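Monovalent Na+/H+ antiporter subunit D (PDB 7D3U) serves as an antiporter-like membrane subunit of the Mrp complex, a sodium/proton pump, and probably carries a proton path related to those of respiratory complex I. Local coordinates at residues Glu137-Met148 with Ser163-Ser174. Sequence-based numbering, arbitrary orientation.
Sequences EVMLLPSYGLMM and SRLYISVNLLAS
Tyr144, set between Ile167 and Tyr166, is the well-packed centre of this nearly antiparallel helix pair, whose axes come within 10.8 Å at 170°. Ile167 CG1 sits squarely over one ring face, a CH-pi contact 3.4 Å from the Tyr144 centroid, while CG2 and CD1 flank it toward the CE2 and CB sides; Leu140 O lies over the opposite face. Tyr166 comes at the edge, near the ring plane, Tyr144 CE1 lying 3.5 Å from Tyr166 CD2, the two side chains crossing at about a right angle. Met147 reaches across to helix 157-187, its chain bent at the last torsion (chi3 65°): SD comes obliquely to the Tyr166 ring, 4.3 Å from its centroid, a Met-aromatic contact, and CE rests on the backbone of Ser163. Packing is looser at Met148, whose CE is 4.5 Å from Ser163 CB; this end is buried too, with no solvent side. Leu140 bridges the tyrosine centre and the polar end, its CD1 3.8 Å from Ser174 OG and also near Asn170 CB. There Glu137, bent at chi2 (-54°), which brings the carboxylate to helix 157-187, offers the syn lone pair of OE2 to Ser174 OG at 2.6 Å. That hydroxyl also bonds Lys220 of helix 204-221, so Ser174 links glutamate and lysine, consistent with the polar path of antiporter-like subunits. Trp229 meets the Tyr166 ring, helix 249-263 covers Leu140 and Tyr166 through His249, and Phe245 of helix 239-245 packs on Met147; on another flank Tyr85 of the neighbouring subunit C touches Met148 and Ile167.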
loop_
_atom_site.group_PDB
_atom_site.type_symbol
_atom_site.label_atom_id
_atom_site.label_comp_id
_atom_site.label_asym_id
_atom_site.label_seq_id
_atom_site.Cartn_x
_atom_site.Cartn_y
_atom_site.Cartn_z
ATOM N N GLU A 137 6.868 7.625 -9.019
ATOM C CA GLU A 137 5.784 8.572 -9.289
ATOM C C GLU A 137 5.016 8.194 -10.552
ATOM O O GLU A 137 3.795 8.383 -10.620
ATOM C CB GLU A 137 6.325 9.996 -9.385
ATOM C CG GLU A 137 7.374 10.306 -8.343
ATOM C CD GLU A 137 6.900 10.024 -6.931
ATOM O OE1 GLU A 137 5.684 10.131 -6.663
ATOM O OE2 GLU A 137 7.746 9.649 -6.096
ATOM N N VAL A 138 5.710 7.671 -11.565
ATOM C CA VAL A 138 5.042 7.181 -12.768
ATOM C C VAL A 138 4.132 6.006 -12.447
ATOM O O VAL A 138 3.153 5.763 -13.158
ATOM C CB VAL A 138 6.083 6.799 -13.842
ATOM C CG1 VAL A 138 5.412 6.234 -15.083
ATOM C CG2 VAL A 138 6.910 7.999 -14.213
ATOM N N MET A 139 4.442 5.257 -11.395
ATOM C CA MET A 139 3.581 4.177 -10.935
ATOM C C MET A 139 2.451 4.671 -10.044
ATOM O O MET A 139 1.368 4.075 -10.038
ATOM C CB MET A 139 4.415 3.139 -10.179
ATOM C CG MET A 139 3.632 1.963 -9.638
ATOM S SD MET A 139 4.581 1.039 -8.419
ATOM C CE MET A 139 4.779 2.274 -7.140
ATOM N N LEU A 140 2.676 5.756 -9.303
ATOM C CA LEU A 140 1.689 6.220 -8.335
ATOM C C LEU A 140 0.621 7.094 -8.976
ATOM O O LEU A 140 -0.546 7.036 -8.578
ATOM C CB LEU A 140 2.379 6.987 -7.208
ATOM C CG LEU A 140 3.042 6.154 -6.114
ATOM C CD1 LEU A 140 3.682 7.062 -5.082
ATOM C CD2 LEU A 140 2.030 5.234 -5.466
ATOM N N LEU A 141 0.994 7.923 -9.950
ATOM C CA LEU A 141 0.012 8.828 -10.543
ATOM C C LEU A 141 -1.129 8.100 -11.246
ATOM O O LEU A 141 -2.291 8.478 -11.018
ATOM C CB LEU A 141 0.712 9.807 -11.493
ATOM C CG LEU A 141 1.293 11.048 -10.819
ATOM C CD1 LEU A 141 2.429 10.667 -9.888
ATOM C CD2 LEU A 141 1.765 12.029 -11.869
ATOM N N PRO A 142 -0.900 7.086 -12.089
ATOM C CA PRO A 142 -2.037 6.322 -12.620
ATOM C C PRO A 142 -2.751 5.520 -11.561
ATOM O O PRO A 142 -3.912 5.151 -11.766
ATOM C CB PRO A 142 -1.393 5.408 -13.669
ATOM C CG PRO A 142 -0.101 6.044 -13.990
ATOM C CD PRO A 142 0.358 6.668 -12.722
ATOM N N SER A 143 -2.097 5.229 -10.439
ATOM C CA SER A 143 -2.788 4.561 -9.348
ATOM C C SER A 143 -3.864 5.456 -8.755
ATOM O O SER A 143 -4.935 4.977 -8.369
ATOM C CB SER A 143 -1.793 4.139 -8.275
ATOM O OG SER A 143 -0.608 3.624 -8.852
ATOM N N TYR A 144 -3.600 6.761 -8.678
ATOM C CA TYR A 144 -4.594 7.681 -8.142
ATOM C C TYR A 144 -5.800 7.790 -9.061
ATOM O O TYR A 144 -6.929 7.954 -8.585
ATOM C CB TYR A 144 -3.973 9.058 -7.914
ATOM C CG TYR A 144 -2.715 9.040 -7.075
ATOM C CD1 TYR A 144 -2.486 8.033 -6.148
ATOM C CD2 TYR A 144 -1.759 10.036 -7.208
ATOM C CE1 TYR A 144 -1.340 8.016 -5.383
ATOM C CE2 TYR A 144 -0.610 10.027 -6.445
ATOM C CZ TYR A 144 -0.406 9.016 -5.535
ATOM O OH TYR A 144 0.738 9.002 -4.772
ATOM N N GLY A 145 -5.586 7.704 -10.374
ATOM C CA GLY A 145 -6.707 7.692 -11.294
ATOM C C GLY A 145 -7.514 6.414 -11.219
ATOM O O GLY A 145 -8.737 6.439 -11.383
ATOM N N LEU A 146 -6.851 5.284 -10.965
ATOM C CA LEU A 146 -7.555 4.014 -10.844
ATOM C C LEU A 146 -8.371 3.924 -9.564
ATOM O O LEU A 146 -9.300 3.113 -9.494
ATOM C CB LEU A 146 -6.564 2.854 -10.905
ATOM C CG LEU A 146 -5.939 2.561 -12.267
ATOM C CD1 LEU A 146 -4.982 1.389 -12.168
ATOM C CD2 LEU A 146 -7.019 2.285 -13.287
ATOM N N MET A 147 -8.052 4.731 -8.553
ATOM C CA MET A 147 -8.833 4.723 -7.324
ATOM C C MET A 147 -10.206 5.352 -7.501
ATOM O O MET A 147 -11.068 5.167 -6.636
ATOM C CB MET A 147 -8.073 5.443 -6.212
ATOM C CG MET A 147 -6.771 4.769 -5.827
ATOM S SD MET A 147 -5.951 5.578 -4.447
ATOM C CE MET A 147 -7.136 5.275 -3.143
ATOM N N MET A 148 -10.427 6.089 -8.588
ATOM C CA MET A 148 -11.738 6.643 -8.891
ATOM C C MET A 148 -12.552 5.766 -9.830
ATOM O O MET A 148 -13.776 5.910 -9.880
ATOM C CB MET A 148 -11.596 8.039 -9.507
ATOM C CG MET A 148 -10.908 9.050 -8.608
ATOM S SD MET A 148 -12.056 9.961 -7.561
ATOM C CE MET A 148 -11.954 9.010 -6.050
ATOM N N SER A 163 -8.672 8.197 -0.965
ATOM C CA SER A 163 -7.722 8.680 -1.960
ATOM C C SER A 163 -6.916 9.857 -1.427
ATOM O O SER A 163 -5.710 9.955 -1.681
ATOM C CB SER A 163 -8.457 9.064 -3.240
ATOM O OG SER A 163 -7.570 9.644 -4.179
ATOM N N ARG A 164 -7.567 10.763 -0.696
ATOM C CA ARG A 164 -6.847 11.854 -0.049
ATOM C C ARG A 164 -5.760 11.314 0.866
ATOM O O ARG A 164 -4.606 11.748 0.798
ATOM C CB ARG A 164 -7.812 12.732 0.748
ATOM C CG ARG A 164 -8.663 13.671 -0.075
ATOM C CD ARG A 164 -9.550 14.496 0.839
ATOM N NE ARG A 164 -10.595 15.205 0.113
ATOM C CZ ARG A 164 -11.546 15.924 0.697
ATOM N NH1 ARG A 164 -11.582 16.027 2.018
ATOM N NH2 ARG A 164 -12.461 16.539 -0.036
ATOM N N LEU A 165 -6.116 10.359 1.727
ATOM C CA LEU A 165 -5.139 9.794 2.654
ATOM C C LEU A 165 -4.003 9.105 1.909
ATOM O O LEU A 165 -2.826 9.276 2.253
ATOM C CB LEU A 165 -5.830 8.815 3.599
ATOM C CG LEU A 165 -4.912 7.935 4.438
ATOM C CD1 LEU A 165 -4.073 8.796 5.356
ATOM C CD2 LEU A 165 -5.726 6.935 5.230
ATOM N N TYR A 166 -4.342 8.322 0.884
ATOM C CA TYR A 166 -3.343 7.610 0.096
ATOM C C TYR A 166 -2.343 8.577 -0.519
ATOM O O TYR A 166 -1.128 8.446 -0.327
ATOM C CB TYR A 166 -4.047 6.798 -0.990
ATOM C CG TYR A 166 -3.211 5.708 -1.605
ATOM C CD1 TYR A 166 -3.115 4.464 -1.005
ATOM C CD2 TYR A 166 -2.524 5.917 -2.791
ATOM C CE1 TYR A 166 -2.357 3.461 -1.564
ATOM C CE2 TYR A 166 -1.761 4.921 -3.358
ATOM C CZ TYR A 166 -1.682 3.694 -2.738
ATOM O OH TYR A 166 -0.925 2.691 -3.290
ATOM N N ILE A 167 -2.841 9.564 -1.265
ATOM C CA ILE A 167 -1.956 10.500 -1.952
ATOM C C ILE A 167 -1.174 11.337 -0.951
ATOM O O ILE A 167 -0.007 11.673 -1.180
ATOM C CB ILE A 167 -2.767 11.378 -2.919
ATOM C CG1 ILE A 167 -3.527 10.490 -3.896
ATOM C CG2 ILE A 167 -1.855 12.320 -3.676
ATOM C CD1 ILE A 167 -4.650 11.186 -4.579
ATOM N N SER A 168 -1.793 11.677 0.180
ATOM C CA SER A 168 -1.111 12.498 1.172
ATOM C C SER A 168 0.075 11.758 1.774
ATOM O O SER A 168 1.200 12.268 1.774
ATOM C CB SER A 168 -2.094 12.924 2.257
ATOM O OG SER A 168 -2.868 14.031 1.830
ATOM N N VAL A 169 -0.154 10.547 2.290
ATOM C CA VAL A 169 0.947 9.795 2.890
ATOM C C VAL A 169 1.874 9.173 1.863
ATOM O O VAL A 169 2.915 8.624 2.241
ATOM C CB VAL A 169 0.442 8.666 3.801
ATOM C CG1 VAL A 169 -0.504 9.213 4.849
ATOM C CG2 VAL A 169 -0.229 7.613 2.961
ATOM N N ASN A 170 1.530 9.229 0.578
ATOM C CA ASN A 170 2.434 8.771 -0.469
ATOM C C ASN A 170 3.229 9.906 -1.095
ATOM O O ASN A 170 4.393 9.713 -1.454
ATOM C CB ASN A 170 1.658 8.028 -1.557
ATOM C CG ASN A 170 1.663 6.531 -1.348
ATOM O OD1 ASN A 170 0.645 5.864 -1.521
ATOM N ND2 ASN A 170 2.814 5.993 -0.971
ATOM N N LEU A 171 2.626 11.089 -1.239
ATOM C CA LEU A 171 3.403 12.259 -1.626
ATOM C C LEU A 171 4.407 12.630 -0.545
ATOM O O LEU A 171 5.494 13.128 -0.853
ATOM C CB LEU A 171 2.471 13.435 -1.921
ATOM C CG LEU A 171 3.101 14.812 -2.129
ATOM C CD1 LEU A 171 4.106 14.777 -3.265
ATOM C CD2 LEU A 171 2.032 15.857 -2.389
ATOM N N LEU A 172 4.068 12.383 0.721
ATOM C CA LEU A 172 5.021 12.620 1.797
ATOM C C LEU A 172 6.152 11.602 1.757
ATOM O O LEU A 172 7.322 11.960 1.928
ATOM C CB LEU A 172 4.303 12.587 3.145
ATOM C CG LEU A 172 5.134 12.582 4.428
ATOM C CD1 LEU A 172 6.171 13.686 4.416
ATOM C CD2 LEU A 172 4.228 12.721 5.635
ATOM N N ALA A 173 5.827 10.329 1.519
ATOM C CA ALA A 173 6.871 9.316 1.402
ATOM C C ALA A 173 7.734 9.561 0.174
ATOM O O ALA A 173 8.956 9.386 0.219
ATOM C CB ALA A 173 6.249 7.923 1.349
ATOM N N SER A 174 7.116 9.974 -0.933
ATOM C CA SER A 174 7.881 10.282 -2.135
ATOM C C SER A 174 8.829 11.447 -1.898
ATOM O O SER A 174 9.984 11.420 -2.336
ATOM C CB SER A 174 6.933 10.589 -3.290
ATOM O OG SER A 174 6.403 9.398 -3.842
#